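PDB 4MAQ: putative fumarylpyruvate hydrolase from Burkholderia cenocepacia, which belongs to the fumarylacetoacetate hydrolase family and is built around mixed beta sheets, with two copies of the chain in the assembly. Local coordinates for residues B[63-66]-B[67-70]; B[106-109]-B[110-113]; B[180-183]-B[184-188]; B[214-217]-B[218-222]. All blocks are in the same frame, centred on the assembly; numbering follows the deposited sequence.

Contact 1. Residues B[63-66]-B[67-70]; sequences TKPA and DAIV. With EDO (1,2-ethanediol), chain C.
Asp67 turns its carboxylate back so that Asp67 OD1 comes alongside Pro65, 3.7 Å from Pro65 CB. Its CG stands between the backbone N and the carbonyl carbon (chi1 71°), and both carboxylate oxygens go on to the second subunit, in salt bridges with Arg34 and Arg35 of that chain. The two charged partners probably fix the rotation of the group.

At Ala68 the chain closes on itself. Ala68 N donates to Pro65 O at 2.9 Å, while Ala68 CB packs 3.7 Å from Pro65 CG; Lys64 CB is a looser neighbour on the same methyl. Lys64 itself leads away, its NZ making a salt bridge with Asp119.

Ile69 repeats the pattern one residue on, its N reaching Ala66 O at 3.3 Å. With CG1 beside its own backbone N (chi1 -56°), the isoleucine Ile69 also lays that carbon 3.4 Å from Ala66 O.

Upstream, Thr63 OG1 accepts a bond of 3.0 Å from O1 of the 1,2-ethanediol, which also bonds Thr63 of the second subunit. The two successive i to i+3 bonds define a short 3-10 turn, here linking strand 61-64 to strand 69-71 at the subunit interface.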
loop_
_atom_site.group_PDB
_atom_site.type_symbol
_atom_site.label_atom_id
_atom_site.label_comp_id
_atom_site.label_asym_id
_atom_site.label_seq_id
_atom_site.Cartn_x
_atom_site.Cartn_y
_atom_site.Cartn_z
ATOM N N THR B 63 4.661 -3.687 2.978
ATOM C CA THR B 63 3.263 -3.416 3.320
ATOM C C THR B 63 2.347 -4.236 2.420
ATOM O O THR B 63 2.793 -4.828 1.461
ATOM C CB THR B 63 2.953 -1.906 3.194
ATOM O OG1 THR B 63 3.181 -1.505 1.841
ATOM C CG2 THR B 63 3.859 -1.057 4.101
ATOM N N LYS B 64 1.066 -4.265 2.773
ATOM C CA LYS B 64 0.018 -4.761 1.905
ATOM C C LYS B 64 -1.073 -3.691 1.882
ATOM O O LYS B 64 -1.221 -2.947 2.856
ATOM C CB LYS B 64 -0.584 -6.067 2.435
ATOM C CG LYS B 64 0.404 -7.237 2.453
ATOM C CD LYS B 64 -0.262 -8.496 3.036
ATOM C CE LYS B 64 0.748 -9.637 3.229
ATOM N NZ LYS B 64 1.046 -10.383 1.973
ATOM N N PRO B 65 -1.876 -3.632 0.801
ATOM C CA PRO B 65 -2.977 -2.680 0.815
ATOM C C PRO B 65 -4.039 -3.119 1.825
ATOM O O PRO B 65 -4.204 -4.312 2.098
ATOM C CB PRO B 65 -3.502 -2.714 -0.627
ATOM C CG PRO B 65 -3.112 -4.078 -1.134
ATOM C CD PRO B 65 -1.797 -4.388 -0.463
ATOM N N ALA B 66 -4.752 -2.150 2.382
ATOM C CA ALA B 66 -5.765 -2.421 3.396
ATOM C C ALA B 66 -6.777 -3.461 2.915
ATOM O O ALA B 66 -7.186 -4.328 3.681
ATOM C CB ALA B 66 -6.467 -1.135 3.796
ATOM N N ASP B 67 -7.150 -3.401 1.630
ATOM C CA ASP B 67 -8.167 -4.310 1.128
ATOM C C ASP B 67 -7.626 -5.667 0.686
ATOM O O ASP B 67 -8.397 -6.485 0.196
ATOM C CB ASP B 67 -9.035 -3.656 0.054
ATOM C CG ASP B 67 -8.290 -3.448 -1.239
ATOM O OD1 ASP B 67 -7.161 -2.916 -1.210
ATOM O OD2 ASP B 67 -8.843 -3.811 -2.294
ATOM N N ALA B 68 -6.330 -5.926 0.891
ATOM C CA ALA B 68 -5.786 -7.279 0.751
ATOM C C ALA B 68 -6.062 -8.123 1.987
ATOM O O ALA B 68 -5.807 -9.331 1.985
ATOM C CB ALA B 68 -4.286 -7.206 0.525
ATOM N N ILE B 69 -6.544 -7.480 3.054
ATOM C CA ILE B 69 -6.896 -8.187 4.290
ATOM C C ILE B 69 -8.281 -8.775 4.094
ATOM O O ILE B 69 -9.266 -8.036 3.909
ATOM C CB ILE B 69 -6.862 -7.237 5.509
ATOM C CG1 ILE B 69 -5.475 -6.564 5.630
ATOM C CG2 ILE B 69 -7.272 -7.974 6.768
ATOM C CD1 ILE B 69 -4.288 -7.516 5.679
ATOM N N VAL B 70 -8.336 -10.101 4.092
ATOM C CA VAL B 70 -9.553 -10.851 3.826
ATOM C C VAL B 70 -9.740 -11.875 4.943
ATOM O O VAL B 70 -8.818 -12.129 5.720
ATOM C CB VAL B 70 -9.464 -11.570 2.453
ATOM C CG1 VAL B 70 -9.299 -10.559 1.325
ATOM C CG2 VAL B 70 -8.372 -12.652 2.432
HETATM C C1 EDO C . 0.294 -0.858 0.438
HETATM O O1 EDO C . 0.925 -2.070 0.015
HETATM C C2 EDO C . 0.279 0.227 -0.622
HETATM O O2 EDO C . 1.593 0.736 -0.896
#

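Contact 2. Residues B[106-109]-B[110-113]; sequences DALS and HVWG
His110 turns back along the chain to lie against the backbone carbonyls of Asp106 and Ala107. Its CB starts 3.3 Å from Ala107 O, the same oxygen that accepts the bond from His110 N at 2.9 Å. CG remains near this carbonyl but is already leaving it. Because CG sits beside the backbone N (chi1 -68°), the imidazole of His110 runs back toward the helix, and CD2 comes edge-on to Asp106 O at 3.3 Å, with that oxygen in the ring plane. NE2, at the far end, passes the same oxygen at a greater distance. ND1 has its partner outside the turn, in a hydrogen bond with Lys97 O, so the ring is held at one nitrogen while its CD2 edge rests on the carbonyl.

This is the 3-10 turn by which helix 104-107 hands over to strand 111-122. The strand opens with a classic beta bulge, in which Trp112 and Gly113 both face Ala94 on strand 85-95.

Asp106 O is also gripped by Ser109: OG donates to it at 2.8 Å, in the carbonyl plane, and Ser109 N adds a weak bond. The same hydroxyl meets Lys97 NZ, which ties the turn a second time to that lysine. Beyond His110, Val111 N bonds Leu108 O at 3.0 Å. A water spans the outlet of the turn by donating to Leu108 O and, at 2.7 Å, to Val111 O. Leu108 CD2 rests loosely on Val111 CG2, 4.2 Å away.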
loop_
_atom_site.group_PDB
_atom_site.type_symbol
_atom_site.label_atom_id
_atom_site.label_comp_id
_atom_site.label_asym_id
_atom_site.label_seq_id
_atom_site.Cartn_x
_atom_site.Cartn_y
_atom_site.Cartn_z
ATOM N N ASP B 106 6.007 2.437 25.862
ATOM C CA ASP B 106 4.638 2.949 25.698
ATOM C C ASP B 106 3.880 2.246 24.570
ATOM O O ASP B 106 2.697 2.501 24.361
ATOM C CB ASP B 106 4.687 4.447 25.364
ATOM C CG ASP B 106 5.346 5.266 26.458
ATOM O OD1 ASP B 106 5.142 4.936 27.640
ATOM O OD2 ASP B 106 6.060 6.246 26.137
ATOM N N ALA B 107 4.570 1.390 23.834
ATOM C CA ALA B 107 4.013 0.877 22.588
ATOM C C ALA B 107 2.770 -0.002 22.750
ATOM O O ALA B 107 1.801 0.128 21.989
ATOM C CB ALA B 107 5.077 0.144 21.803
ATOM N N LEU B 108 2.767 -0.864 23.767
ATOM C CA LEU B 108 1.611 -1.735 23.952
ATOM C C LEU B 108 0.337 -0.951 24.272
ATOM O O LEU B 108 -0.747 -1.426 23.978
ATOM C CB LEU B 108 1.904 -2.840 24.979
ATOM C CG LEU B 108 2.964 -3.858 24.524
ATOM C CD1 LEU B 108 3.213 -4.866 25.637
ATOM C CD2 LEU B 108 2.580 -4.569 23.232
ATOM N N SER B 109 0.460 0.258 24.822
ATOM C CA SER B 109 -0.726 1.086 25.055
ATOM C C SER B 109 -1.401 1.547 23.775
ATOM O O SER B 109 -2.535 2.019 23.817
ATOM C CB SER B 109 -0.428 2.296 25.925
ATOM O OG SER B 109 0.192 3.326 25.178
ATOM N N HIS B 110 -0.689 1.430 22.651
ATOM C CA HIS B 110 -1.254 1.743 21.340
ATOM C C HIS B 110 -1.966 0.568 20.710
ATOM O O HIS B 110 -2.534 0.727 19.617
ATOM C CB HIS B 110 -0.150 2.234 20.387
ATOM C CG HIS B 110 0.424 3.575 20.771
ATOM N ND1 HIS B 110 0.073 4.748 20.128
ATOM C CD2 HIS B 110 1.300 3.929 21.746
ATOM C CE1 HIS B 110 0.723 5.759 20.679
ATOM N NE2 HIS B 110 1.479 5.289 21.658
ATOM N N VAL B 111 -1.920 -0.603 21.345
ATOM C CA VAL B 111 -2.485 -1.815 20.725
ATOM C C VAL B 111 -3.949 -2.006 21.119
ATOM O O VAL B 111 -4.266 -2.054 22.310
ATOM C CB VAL B 111 -1.677 -3.065 21.124
ATOM C CG1 VAL B 111 -2.340 -4.346 20.644
ATOM C CG2 VAL B 111 -0.258 -2.946 20.579
ATOM N N TRP B 112 -4.840 -2.083 20.126
ATOM C CA TRP B 112 -6.246 -2.423 20.369
ATOM C C TRP B 112 -6.415 -3.936 20.609
ATOM O O TRP B 112 -7.186 -4.343 21.475
ATOM C CB TRP B 112 -7.137 -1.959 19.181
ATOM C CG TRP B 112 -8.548 -2.277 19.481
ATOM C CD1 TRP B 112 -9.414 -1.538 20.234
ATOM C CD2 TRP B 112 -9.223 -3.503 19.176
ATOM N NE1 TRP B 112 -10.596 -2.196 20.370
ATOM C CE2 TRP B 112 -10.512 -3.418 19.757
ATOM C CE3 TRP B 112 -8.874 -4.660 18.458
ATOM C CZ2 TRP B 112 -11.463 -4.438 19.637
ATOM C CZ3 TRP B 112 -9.830 -5.687 18.353
ATOM C CH2 TRP B 112 -11.104 -5.552 18.931
ATOM N N GLY B 113 -5.753 -4.766 19.817
ATOM C CA GLY B 113 -5.984 -6.199 19.891
ATOM C C GLY B 113 -5.121 -6.989 18.957
ATOM O O GLY B 113 -4.141 -6.472 18.399
HETATM O O HOH W 1 -3.744 -1.674 24.936
#

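Contact 3. Residues B[180-183]-B[184-188]; sequences ADMI and WPVPD
Trp184 carries the one aromatic ring of the contact, and Ile183, its predecessor, meets it at the five-membered end: Ile183 CG2 is 4.0 Å from Trp184 CD1, the two side chains crossing at a slant. The branch of Ile183 that reaches the indole, CG2, lies opposite the backbone N about the first side-chain torsion, and CG1 (chi1 -65°) takes the position beside that N. Ile183 C approaches the indole obliquely. Residues outside the two segments complete the surroundings of the ring: Arg56 makes a cation-pi interaction with it and also bonds Ile183 O through NH2, while Tyr192 meets it in an edge-to-face arrangement. The indole NE1 is hydrogen-bonded to Glu57 O, which would help to fix the rotation of the ring.

After Trp184 the loop that follows strand 172-178 runs into helix 186-196, with Pro185 as its N-cap residue. Lacking an amide hydrogen, proline suits the start of a helix, and the weak 3.0 Å bond from Asp188 N to Pro185 O belongs to the first turn. Pro185 CD lies 3.7 Å from Ile183 O.

On another side of the loop Met182 bridges to that turn. Its chain is extended beyond CG (chi2 -178°), which carries the sulfur forward to Val186. Met182 SD stands 4.1 Å from Val186 CG2, with Met182 CE loosely beside the same methyl at 4.2 Å. Nearer the backbone, Met182 CB passes 3.9 Å from Trp184 O. Leu91 packs on Met182 and Val93 on Val186, both from strand 85-95, which places this pair over that strand.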
loop_
_atom_site.group_PDB
_atom_site.type_symbol
_atom_site.label_atom_id
_atom_site.label_comp_id
_atom_site.label_asym_id
_atom_site.label_seq_id
_atom_site.Cartn_x
_atom_site.Cartn_y
_atom_site.Cartn_z
ATOM N N ALA B 180 7.892 -16.346 21.549
ATOM C CA ALA B 180 9.064 -15.919 22.301
ATOM C C ALA B 180 10.307 -15.846 21.437
ATOM O O ALA B 180 11.313 -15.264 21.854
ATOM C CB ALA B 180 9.312 -16.850 23.472
ATOM N N ASP B 181 10.252 -16.434 20.241
ATOM C CA ASP B 181 11.405 -16.448 19.377
ATOM C C ASP B 181 11.503 -15.249 18.439
ATOM O O ASP B 181 12.441 -15.159 17.633
ATOM C CB ASP B 181 11.498 -17.780 18.666
ATOM C CG ASP B 181 11.860 -18.897 19.631
ATOM O OD1 ASP B 181 12.750 -18.716 20.497
ATOM O OD2 ASP B 181 11.244 -19.945 19.555
ATOM N N MET B 182 10.566 -14.310 18.570
ATOM C CA MET B 182 10.679 -13.047 17.837
ATOM C C MET B 182 12.016 -12.370 18.119
ATOM O O MET B 182 12.468 -12.305 19.272
ATOM C CB MET B 182 9.574 -12.105 18.243
ATOM C CG MET B 182 8.253 -12.405 17.627
ATOM S SD MET B 182 7.125 -11.136 18.203
ATOM C CE MET B 182 5.600 -11.934 17.764
ATOM N N ILE B 183 12.641 -11.843 17.065
ATOM C CA ILE B 183 13.939 -11.163 17.206
ATOM C C ILE B 183 13.689 -9.801 17.842
ATOM O O ILE B 183 14.263 -9.498 18.894
ATOM C CB ILE B 183 14.676 -11.059 15.857
ATOM C CG1 ILE B 183 15.045 -12.461 15.363
ATOM C CG2 ILE B 183 15.915 -10.182 15.996
ATOM C CD1 ILE B 183 15.572 -12.515 13.943
ATOM N N TRP B 184 12.811 -9.005 17.219
ATOM C CA TRP B 184 12.320 -7.772 17.812
ATOM C C TRP B 184 10.915 -8.007 18.340
ATOM O O TRP B 184 10.034 -8.330 17.563
ATOM C CB TRP B 184 12.304 -6.657 16.760
ATOM C CG TRP B 184 13.693 -6.205 16.379
ATOM C CD1 TRP B 184 14.396 -6.524 15.237
ATOM C CD2 TRP B 184 14.560 -5.376 17.165
ATOM N NE1 TRP B 184 15.644 -5.919 15.268
ATOM C CE2 TRP B 184 15.765 -5.206 16.432
ATOM C CE3 TRP B 184 14.425 -4.734 18.412
ATOM C CZ2 TRP B 184 16.831 -4.423 16.909
ATOM C CZ3 TRP B 184 15.477 -3.962 18.884
ATOM C CH2 TRP B 184 16.671 -3.819 18.133
ATOM N N PRO B 185 10.707 -7.827 19.652
ATOM C CA PRO B 185 9.365 -8.001 20.192
ATOM C C PRO B 185 8.394 -6.944 19.693
ATOM O O PRO B 185 8.789 -5.918 19.131
ATOM C CB PRO B 185 9.536 -7.885 21.704
ATOM C CG PRO B 185 10.911 -7.387 21.946
ATOM C CD PRO B 185 11.713 -7.503 20.682
ATOM N N VAL B 186 7.117 -7.195 19.943
ATOM C CA VAL B 186 6.060 -6.331 19.437
ATOM C C VAL B 186 6.255 -4.845 19.803
ATOM O O VAL B 186 6.120 -3.998 18.926
ATOM C CB VAL B 186 4.675 -6.873 19.874
ATOM C CG1 VAL B 186 3.569 -5.853 19.626
ATOM C CG2 VAL B 186 4.397 -8.192 19.162
ATOM N N PRO B 187 6.616 -4.513 21.075
ATOM C CA PRO B 187 6.770 -3.075 21.385
ATOM C C PRO B 187 7.857 -2.402 20.533
ATOM O O PRO B 187 7.703 -1.229 20.157
ATOM C CB PRO B 187 7.187 -3.059 22.871
ATOM C CG PRO B 187 6.703 -4.355 23.427
ATOM C CD PRO B 187 6.739 -5.347 22.289
ATOM N N ASP B 188 8.935 -3.126 20.229
ATOM C CA ASP B 188 10.001 -2.563 19.391
ATOM C C ASP B 188 9.598 -2.474 17.934
ATOM O O ASP B 188 9.944 -1.525 17.264
ATOM C CB ASP B 188 11.287 -3.359 19.505
ATOM C CG ASP B 188 11.867 -3.290 20.878
ATOM O OD1 ASP B 188 12.285 -2.205 21.261
ATOM O OD2 ASP B 188 11.867 -4.308 21.557
#

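Contact 4. Residues B[214-217]-B[218-222]; sequences GALQ and PGDRV
Gln217 and Asp220 are joined by two hydrogen bonds, one closing a type II beta turn and the other reinforcing it. The reinforcing bond comes from a side chain: Gln217 N donates to Asp220 OD2 at 2.8 Å in a nearly straight bond (167°), meeting the oxygen from above the carboxylate plane. In the reverse direction Asp220 N reaches Gln217 O at 3.0 Å, and this bond closes the turn. The first bond works because Asp220 CG sits beside its backbone N (chi1 -83°), which swings the carboxylate back across the turn.

A water extends the network, donating to Asp220 OD2 at 2.8 Å and to Ala215 O at 2.9 Å. OD2 thus takes two donors, while OD1 is bonded to Asn170 ND2; together they satisfy a buried carboxylate. The Gln217 side chain runs alongside that of Asp220, pointing the same way, with its amide plane nearly perpendicular to the carboxylate.

Further out, the turn carries the chain from strand 214-216, paired with strand 85-95, to strand 221-226 of the other large sheet. Leu216 and Val222 meet beside the turn, their side chains crossing at about a right angle, and Leu216 CD2 stands 3.7 Å from Val222 CG2.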
loop_
_atom_site.group_PDB
_atom_site.type_symbol
_atom_site.label_atom_id
_atom_site.label_comp_id
_atom_site.label_asym_id
_atom_site.label_seq_id
_atom_site.Cartn_x
_atom_site.Cartn_y
_atom_site.Cartn_z
ATOM N N GLY B 214 6.589 -22.319 2.950
ATOM C CA GLY B 214 6.509 -23.296 1.869
ATOM C C GLY B 214 5.328 -22.985 0.989
ATOM O O GLY B 214 4.612 -22.019 1.226
ATOM N N ALA B 215 5.132 -23.792 -0.047
ATOM C CA ALA B 215 4.107 -23.527 -1.064
ATOM C C ALA B 215 2.706 -24.028 -0.694
ATOM O O ALA B 215 2.548 -25.016 0.042
ATOM C CB ALA B 215 4.543 -24.137 -2.384
ATOM N N LEU B 216 1.700 -23.361 -1.258
ATOM C CA LEU B 216 0.287 -23.772 -1.216
ATOM C C LEU B 216 -0.155 -24.090 -2.630
ATOM O O LEU B 216 0.110 -23.312 -3.542
ATOM C CB LEU B 216 -0.595 -22.644 -0.681
ATOM C CG LEU B 216 -0.354 -22.241 0.767
ATOM C CD1 LEU B 216 -1.200 -21.003 1.103
ATOM C CD2 LEU B 216 -0.623 -23.409 1.705
ATOM N N GLN B 217 -0.815 -25.234 -2.805
ATOM C CA GLN B 217 -1.405 -25.613 -4.076
ATOM C C GLN B 217 -2.873 -25.241 -4.086
ATOM O O GLN B 217 -3.511 -25.214 -3.029
ATOM C CB GLN B 217 -1.304 -27.127 -4.289
ATOM C CG GLN B 217 0.107 -27.676 -4.222
ATOM C CD GLN B 217 1.039 -26.923 -5.140
ATOM O OE1 GLN B 217 0.685 -26.612 -6.277
ATOM N NE2 GLN B 217 2.238 -26.611 -4.648
ATOM N N PRO B 218 -3.426 -24.939 -5.277
ATOM C CA PRO B 218 -4.873 -24.780 -5.382
ATOM C C PRO B 218 -5.600 -25.946 -4.718
ATOM O O PRO B 218 -5.220 -27.105 -4.915
ATOM C CB PRO B 218 -5.104 -24.767 -6.897
ATOM C CG PRO B 218 -3.828 -24.234 -7.460
ATOM C CD PRO B 218 -2.762 -24.827 -6.591
ATOM N N GLY B 219 -6.590 -25.642 -3.880
ATOM C CA GLY B 219 -7.359 -26.676 -3.196
ATOM C C GLY B 219 -6.846 -27.032 -1.812
ATOM O O GLY B 219 -7.526 -27.745 -1.069
ATOM N N ASP B 220 -5.643 -26.579 -1.454
ATOM C CA ASP B 220 -5.100 -26.956 -0.148
ATOM C C ASP B 220 -5.983 -26.438 0.991
ATOM O O ASP B 220 -6.518 -25.311 0.914
ATOM C CB ASP B 220 -3.683 -26.418 0.037
ATOM C CG ASP B 220 -2.617 -27.298 -0.591
ATOM O OD1 ASP B 220 -2.928 -28.412 -1.063
ATOM O OD2 ASP B 220 -1.448 -26.851 -0.603
ATOM N N ARG B 221 -6.091 -27.231 2.059
ATOM C CA ARG B 221 -6.772 -26.822 3.298
ATOM C C ARG B 221 -5.711 -26.303 4.289
ATOM O O ARG B 221 -4.851 -27.067 4.746
ATOM C CB ARG B 221 -7.567 -27.985 3.922
ATOM C CG ARG B 221 -8.289 -27.612 5.232
ATOM C CD ARG B 221 -9.121 -28.776 5.812
ATOM N NE ARG B 221 -10.015 -29.244 4.743
ATOM C CZ ARG B 221 -11.168 -28.664 4.388
ATOM N NH1 ARG B 221 -11.715 -27.702 5.131
ATOM N NH2 ARG B 221 -11.778 -29.062 3.273
ATOM N N VAL B 222 -5.762 -25.003 4.588
ATOM C CA VAL B 222 -4.769 -24.375 5.458
ATOM C C VAL B 222 -5.399 -24.156 6.818
ATOM O O VAL B 222 -6.488 -23.578 6.925
ATOM C CB VAL B 222 -4.308 -23.031 4.862
ATOM C CG1 VAL B 222 -3.115 -22.478 5.654
ATOM C CG2 VAL B 222 -3.971 -23.206 3.381
HETATM O O HOH W 2 1.228 -27.575 -0.158
#

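How the contacts relate
The four contacts follow one another along the chain, each a local turn where one secondary-structure element gives way to the next. Contacts 1, 2 and 4 all reach the large mixed sheet, yet they are well spread: the centres of contacts 2 and 4 lie about 34 Å apart, on opposite sides of the chain's centre. Contacts 2 and 3 are the pair that touch, Ala107 CB meeting Pro187 O at 3.4 Å, so that the end of helix 104-107 and the turn that follows pack on the start of helix 186-196. Contact 4 leads from the large sheet to the five-stranded one, whereas contact 1 lies where the chain meets the second subunit.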